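Local coordinates for fructooligosaccharide ABC transporter substrate-binding protein FusA (Streptococcus pneumoniae, PDB 5G5Y), which captures short- and long-chain fructooligosaccharides, preferring tetrasaccharides and larger, and serves as the solute-binding component of an ABC importer, at residues L210-D223 with L475-D487. Residues are numbered along the deposited sequence; the frame is centred on the assembly and turned at random.
Sequences LVVGNDGKVDFTAD and LSDYLAIKQKYYD. With CA (calcium ion), chain D.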
loop_
_atom_site.group_PDB
_atom_site.type_symbol
_atom_site.label_atom_id
_atom_site.label_comp_id
_atom_site.label_asym_id
_atom_site.label_seq_id
_atom_site.Cartn_x
_atom_site.Cartn_y
_atom_site.Cartn_z
ATOM N N LEU A 210 -4.088 12.271 7.478
ATOM C CA LEU A 210 -5.536 12.385 7.381
ATOM C C LEU A 210 -6.228 11.132 7.888
ATOM O O LEU A 210 -6.025 10.041 7.343
ATOM C CB LEU A 210 -5.928 12.649 5.938
ATOM C CG LEU A 210 -7.308 13.222 5.712
ATOM C CD1 LEU A 210 -7.329 14.707 6.044
ATOM C CD2 LEU A 210 -7.688 13.026 4.247
ATOM N N VAL A 211 -7.044 11.312 8.930
ATOM C CA VAL A 211 -7.951 10.249 9.420
ATOM C C VAL A 211 -9.409 10.686 9.285
ATOM O O VAL A 211 -9.682 11.841 8.953
ATOM C CB VAL A 211 -7.606 9.835 10.883
ATOM C CG1 VAL A 211 -6.206 9.249 10.930
ATOM C CG2 VAL A 211 -7.748 10.998 11.851
ATOM N N VAL A 212 -10.335 9.762 9.548
ATOM C CA VAL A 212 -11.773 10.057 9.493
ATOM C C VAL A 212 -12.336 9.721 10.848
ATOM O O VAL A 212 -12.269 8.581 11.250
ATOM C CB VAL A 212 -12.538 9.228 8.438
ATOM C CG1 VAL A 212 -14.014 9.652 8.387
ATOM C CG2 VAL A 212 -11.908 9.393 7.078
ATOM N N GLY A 213 -12.854 10.728 11.544
ATOM C CA GLY A 213 -13.423 10.567 12.876
ATOM C C GLY A 213 -14.759 9.876 12.845
ATOM O O GLY A 213 -15.454 9.859 11.815
ATOM N N ASN A 214 -15.131 9.264 13.963
ATOM C CA ASN A 214 -16.422 8.568 14.021
ATOM C C ASN A 214 -17.661 9.523 13.947
ATOM O O ASN A 214 -18.814 9.066 13.833
ATOM C CB ASN A 214 -16.472 7.636 15.244
ATOM C CG ASN A 214 -15.558 6.452 15.087
ATOM O OD1 ASN A 214 -15.170 6.106 13.959
ATOM N ND2 ASN A 214 -15.185 5.838 16.190
ATOM N N ASP A 215 -17.415 10.825 13.986
ATOM C CA ASP A 215 -18.433 11.819 13.589
ATOM C C ASP A 215 -18.583 12.056 12.076
ATOM O O ASP A 215 -19.449 12.819 11.644
ATOM C CB ASP A 215 -18.163 13.134 14.309
ATOM C CG ASP A 215 -16.818 13.746 13.977
ATOM O OD1 ASP A 215 -15.981 13.145 13.245
ATOM O OD2 ASP A 215 -16.587 14.865 14.494
ATOM N N GLY A 216 -17.774 11.397 11.261
ATOM C CA GLY A 216 -17.875 11.537 9.805
ATOM C C GLY A 216 -17.040 12.699 9.283
ATOM O O GLY A 216 -17.174 13.059 8.137
ATOM N N LYS A 217 -16.224 13.308 10.146
ATOM C CA LYS A 217 -15.409 14.454 9.775
ATOM C C LYS A 217 -13.973 14.063 9.556
ATOM O O LYS A 217 -13.349 13.396 10.387
ATOM C CB LYS A 217 -15.515 15.567 10.817
ATOM C CG LYS A 217 -16.953 16.091 10.962
ATOM C CD LYS A 217 -17.662 16.338 9.621
ATOM C CE LYS A 217 -18.887 17.240 9.797
ATOM N NZ LYS A 217 -19.769 17.189 8.599
ATOM N N VAL A 218 -13.440 14.517 8.436
ATOM C CA VAL A 218 -12.053 14.234 8.091
ATOM C C VAL A 218 -11.213 15.077 9.066
ATOM O O VAL A 218 -11.599 16.188 9.409
ATOM C CB VAL A 218 -11.722 14.542 6.611
ATOM C CG1 VAL A 218 -12.624 13.765 5.656
ATOM C CG2 VAL A 218 -11.821 16.023 6.292
ATOM N N ASP A 219 -10.115 14.534 9.545
ATOM C CA ASP A 219 -9.228 15.243 10.495
ATOM C C ASP A 219 -7.788 15.246 10.006
ATOM O O ASP A 219 -7.200 14.187 9.725
ATOM C CB ASP A 219 -9.361 14.571 11.875
ATOM C CG ASP A 219 -8.554 15.268 12.990
ATOM O OD1 ASP A 219 -8.247 16.465 12.887
ATOM O OD2 ASP A 219 -8.255 14.606 14.003
ATOM N N PHE A 220 -7.212 16.445 9.867
ATOM C CA PHE A 220 -5.789 16.585 9.536
ATOM C C PHE A 220 -4.997 16.328 10.805
ATOM O O PHE A 220 -5.217 16.990 11.813
ATOM C CB PHE A 220 -5.486 17.959 8.964
ATOM C CG PHE A 220 -4.109 18.094 8.412
ATOM C CD1 PHE A 220 -3.791 17.528 7.205
ATOM C CD2 PHE A 220 -3.139 18.835 9.101
ATOM C CE1 PHE A 220 -2.525 17.686 6.665
ATOM C CE2 PHE A 220 -1.857 18.971 8.569
ATOM C CZ PHE A 220 -1.577 18.396 7.350
ATOM N N THR A 221 -4.143 15.322 10.803
ATOM C CA THR A 221 -3.535 14.883 12.043
ATOM C C THR A 221 -2.391 15.778 12.507
ATOM O O THR A 221 -2.091 15.842 13.689
ATOM C CB THR A 221 -3.013 13.456 11.907
ATOM O OG1 THR A 221 -2.139 13.408 10.790
ATOM C CG2 THR A 221 -4.164 12.473 11.707
ATOM N N ALA A 222 -1.747 16.469 11.582
ATOM C CA ALA A 222 -0.538 17.174 11.918
ATOM C C ALA A 222 -0.713 18.621 12.435
ATOM O O ALA A 222 0.279 19.315 12.602
ATOM C CB ALA A 222 0.412 17.109 10.744
ATOM N N ASP A 223 -1.938 19.058 12.722
ATOM C CA ASP A 223 -2.172 20.294 13.510
ATOM C C ASP A 223 -2.923 20.037 14.831
ATOM O O ASP A 223 -3.441 20.968 15.413
ATOM C CB ASP A 223 -2.916 21.325 12.660
ATOM C CG ASP A 223 -4.362 20.922 12.364
ATOM O OD1 ASP A 223 -4.720 19.732 12.634
ATOM O OD2 ASP A 223 -5.107 21.804 11.872
ATOM N N LEU A 475 -4.403 24.760 4.064
ATOM C CA LEU A 475 -4.939 23.633 4.821
ATOM C C LEU A 475 -6.472 23.627 4.889
ATOM O O LEU A 475 -7.086 22.578 4.686
ATOM C CB LEU A 475 -4.352 23.579 6.235
ATOM C CG LEU A 475 -4.803 22.401 7.103
ATOM C CD1 LEU A 475 -4.394 21.108 6.432
ATOM C CD2 LEU A 475 -4.229 22.538 8.503
ATOM N N SER A 476 -7.113 24.767 5.170
ATOM C CA SER A 476 -8.570 24.748 5.253
ATOM C C SER A 476 -9.213 24.355 3.931
ATOM O O SER A 476 -10.202 23.642 3.933
ATOM C CB SER A 476 -9.160 26.061 5.777
ATOM O OG SER A 476 -8.871 27.123 4.906
ATOM N N ASP A 477 -8.659 24.792 2.809
ATOM C CA ASP A 477 -9.206 24.415 1.501
ATOM C C ASP A 477 -9.012 22.935 1.223
ATOM O O ASP A 477 -9.909 22.276 0.694
ATOM C CB ASP A 477 -8.566 25.232 0.384
ATOM C CG ASP A 477 -8.990 26.701 0.404
ATOM O OD1 ASP A 477 -10.002 27.067 1.022
ATOM O OD2 ASP A 477 -8.292 27.508 -0.215
ATOM N N TYR A 478 -7.821 22.455 1.535
ATOM C CA TYR A 478 -7.457 21.027 1.439
ATOM C C TYR A 478 -8.505 20.138 2.134
ATOM O O TYR A 478 -9.068 19.209 1.540
ATOM C CB TYR A 478 -6.078 20.830 2.087
ATOM C CG TYR A 478 -5.495 19.443 1.948
ATOM C CD1 TYR A 478 -4.864 19.080 0.780
ATOM C CD2 TYR A 478 -5.559 18.506 2.979
ATOM C CE1 TYR A 478 -4.320 17.842 0.599
ATOM C CE2 TYR A 478 -5.000 17.233 2.811
ATOM C CZ TYR A 478 -4.375 16.928 1.610
ATOM O OH TYR A 478 -3.782 15.723 1.335
ATOM N N LEU A 479 -8.798 20.492 3.382
ATOM C CA LEU A 479 -9.777 19.753 4.183
ATOM C C LEU A 479 -11.185 19.832 3.675
ATOM O O LEU A 479 -11.894 18.822 3.709
ATOM C CB LEU A 479 -9.746 20.168 5.648
ATOM C CG LEU A 479 -8.519 19.646 6.397
ATOM C CD1 LEU A 479 -8.436 20.328 7.758
ATOM C CD2 LEU A 479 -8.614 18.124 6.564
ATOM N N ALA A 480 -11.581 21.004 3.162
ATOM C CA ALA A 480 -12.911 21.138 2.593
ATOM C C ALA A 480 -13.042 20.258 1.361
ATOM O O ALA A 480 -14.083 19.650 1.160
ATOM C CB ALA A 480 -13.258 22.600 2.250
ATOM N N ILE A 481 -12.012 20.205 0.526
ATOM C CA ILE A 481 -12.033 19.320 -0.638
ATOM C C ILE A 481 -12.146 17.838 -0.214
ATOM O O ILE A 481 -12.990 17.093 -0.745
ATOM C CB ILE A 481 -10.825 19.516 -1.555
ATOM C CG1 ILE A 481 -10.922 20.899 -2.228
ATOM C CG2 ILE A 481 -10.769 18.388 -2.582
ATOM C CD1 ILE A 481 -9.598 21.413 -2.723
ATOM N N LYS A 482 -11.321 17.443 0.742
ATOM C CA LYS A 482 -11.321 16.061 1.221
ATOM C C LYS A 482 -12.677 15.693 1.820
ATOM O O LYS A 482 -13.226 14.594 1.572
ATOM C CB LYS A 482 -10.172 15.835 2.203
ATOM C CG LYS A 482 -8.761 15.890 1.584
ATOM C CD LYS A 482 -8.415 14.618 0.836
ATOM C CE LYS A 482 -7.043 14.680 0.165
ATOM N NZ LYS A 482 -6.691 13.355 -0.427
ATOM N N GLN A 483 -13.249 16.615 2.595
ATOM C CA GLN A 483 -14.551 16.380 3.201
ATOM C C GLN A 483 -15.631 16.288 2.142
ATOM O O GLN A 483 -16.532 15.481 2.264
ATOM C CB GLN A 483 -14.902 17.498 4.217
ATOM C CG GLN A 483 -16.117 17.230 5.044
ATOM C CD GLN A 483 -15.900 16.114 6.040
ATOM O OE1 GLN A 483 -15.046 16.221 6.904
ATOM N NE2 GLN A 483 -16.716 15.066 5.964
ATOM N N LYS A 484 -15.563 17.132 1.108
ATOM C CA LYS A 484 -16.523 17.066 0.037
ATOM C C LYS A 484 -16.571 15.675 -0.620
ATOM O O LYS A 484 -17.637 15.082 -0.790
ATOM C CB LYS A 484 -16.227 18.160 -0.998
ATOM C CG LYS A 484 -17.146 18.199 -2.220
ATOM C CD LYS A 484 -16.728 19.318 -3.179
ATOM C CE LYS A 484 -15.505 18.934 -3.992
ATOM N NZ LYS A 484 -15.171 19.926 -5.053
ATOM N N TYR A 485 -15.423 15.164 -1.005
ATOM C CA TYR A 485 -15.382 13.841 -1.610
ATOM C C TYR A 485 -15.773 12.712 -0.644
ATOM O O TYR A 485 -16.393 11.737 -1.072
ATOM C CB TYR A 485 -14.029 13.584 -2.257
ATOM C CG TYR A 485 -13.874 14.356 -3.536
ATOM C CD1 TYR A 485 -14.451 13.891 -4.715
ATOM C CD2 TYR A 485 -13.194 15.576 -3.566
ATOM C CE1 TYR A 485 -14.347 14.604 -5.887
ATOM C CE2 TYR A 485 -13.069 16.289 -4.741
ATOM C CZ TYR A 485 -13.669 15.808 -5.899
ATOM O OH TYR A 485 -13.584 16.514 -7.093
ATOM N N TYR A 486 -15.435 12.861 0.635
ATOM C CA TYR A 486 -15.837 11.882 1.651
ATOM C C TYR A 486 -17.359 11.795 1.748
ATOM O O TYR A 486 -17.947 10.688 1.713
ATOM C CB TYR A 486 -15.216 12.192 3.015
ATOM C CG TYR A 486 -15.587 11.132 4.014
ATOM C CD1 TYR A 486 -14.932 9.922 4.012
ATOM C CD2 TYR A 486 -16.640 11.299 4.916
ATOM C CE1 TYR A 486 -15.272 8.911 4.889
ATOM C CE2 TYR A 486 -16.988 10.267 5.823
ATOM C CZ TYR A 486 -16.287 9.065 5.777
ATOM O OH TYR A 486 -16.546 7.957 6.595
ATOM N N ASP A 487 -17.996 12.970 1.830
ATOM C CA ASP A 487 -19.449 13.024 1.910
ATOM C C ASP A 487 -20.071 12.440 0.647
ATOM O O ASP A 487 -21.013 11.670 0.752
ATOM C CB ASP A 487 -19.967 14.454 2.169
ATOM C CG ASP A 487 -19.486 15.034 3.518
ATOM O OD1 ASP A 487 -19.035 14.282 4.426
ATOM O OD2 ASP A 487 -19.571 16.258 3.686
HETATM CA CA CA D . -6.729 18.357 13.040
HETATM O O HOH W 1 -19.564 12.892 6.724
HETATM O O HOH W 2 -19.620 17.370 5.965
HETATM O O HOH W 3 -8.138 19.019 10.976
HETATM O O HOH W 4 -8.640 18.553 14.349
HETATM O O HOH W 5 -7.650 20.469 13.962
#
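Val-218 and Gln-483 meet where strand 218-220 runs nearly antiparallel to helix 475-487, their N-to-C directions 153° apart. The glutamine's amide pairs with the backbone at the end of the turn and the start of the strand: OE1 accepts from Val-218 N (2.8 Å, nearly straight at 171°), while NE2 donates to Gly-216 O (3.0 Å), lying in that carbonyl's plane. Gly-216, at a positive phi (88°) where a side chain would press on the preceding carbonyl, ends the turn. One helical turn on, Asp-487 OD1 accepts from the same NE2, which helps fix the amide's rotation. Water 1 also links this carboxylate oxygen to Gly-216 O. Val-218, branched and compact, puts one methyl on each of two helix side chains: CG2 meets Leu-479 CD2 at 3.8 Å and CG1 rests against Tyr-486 CB. Phe-220 lays its ring beneath Leu-475, whose CD1 stands 3.6 Å from the ring centroid, almost on the normal, a CH-pi contact over the face. Val-212 CG1 approaches Tyr-486 CZ obliquely at 3.5 Å. Asp-219, pointing away from the helix, binds calcium through OD1, joined by Phe-220 O, Asp-223 OD1, three waters and Asn-224. The arrangement is a two-stranded beta-hairpin, closed by a type I turn, packed on a C-terminal helix beside a calcium site.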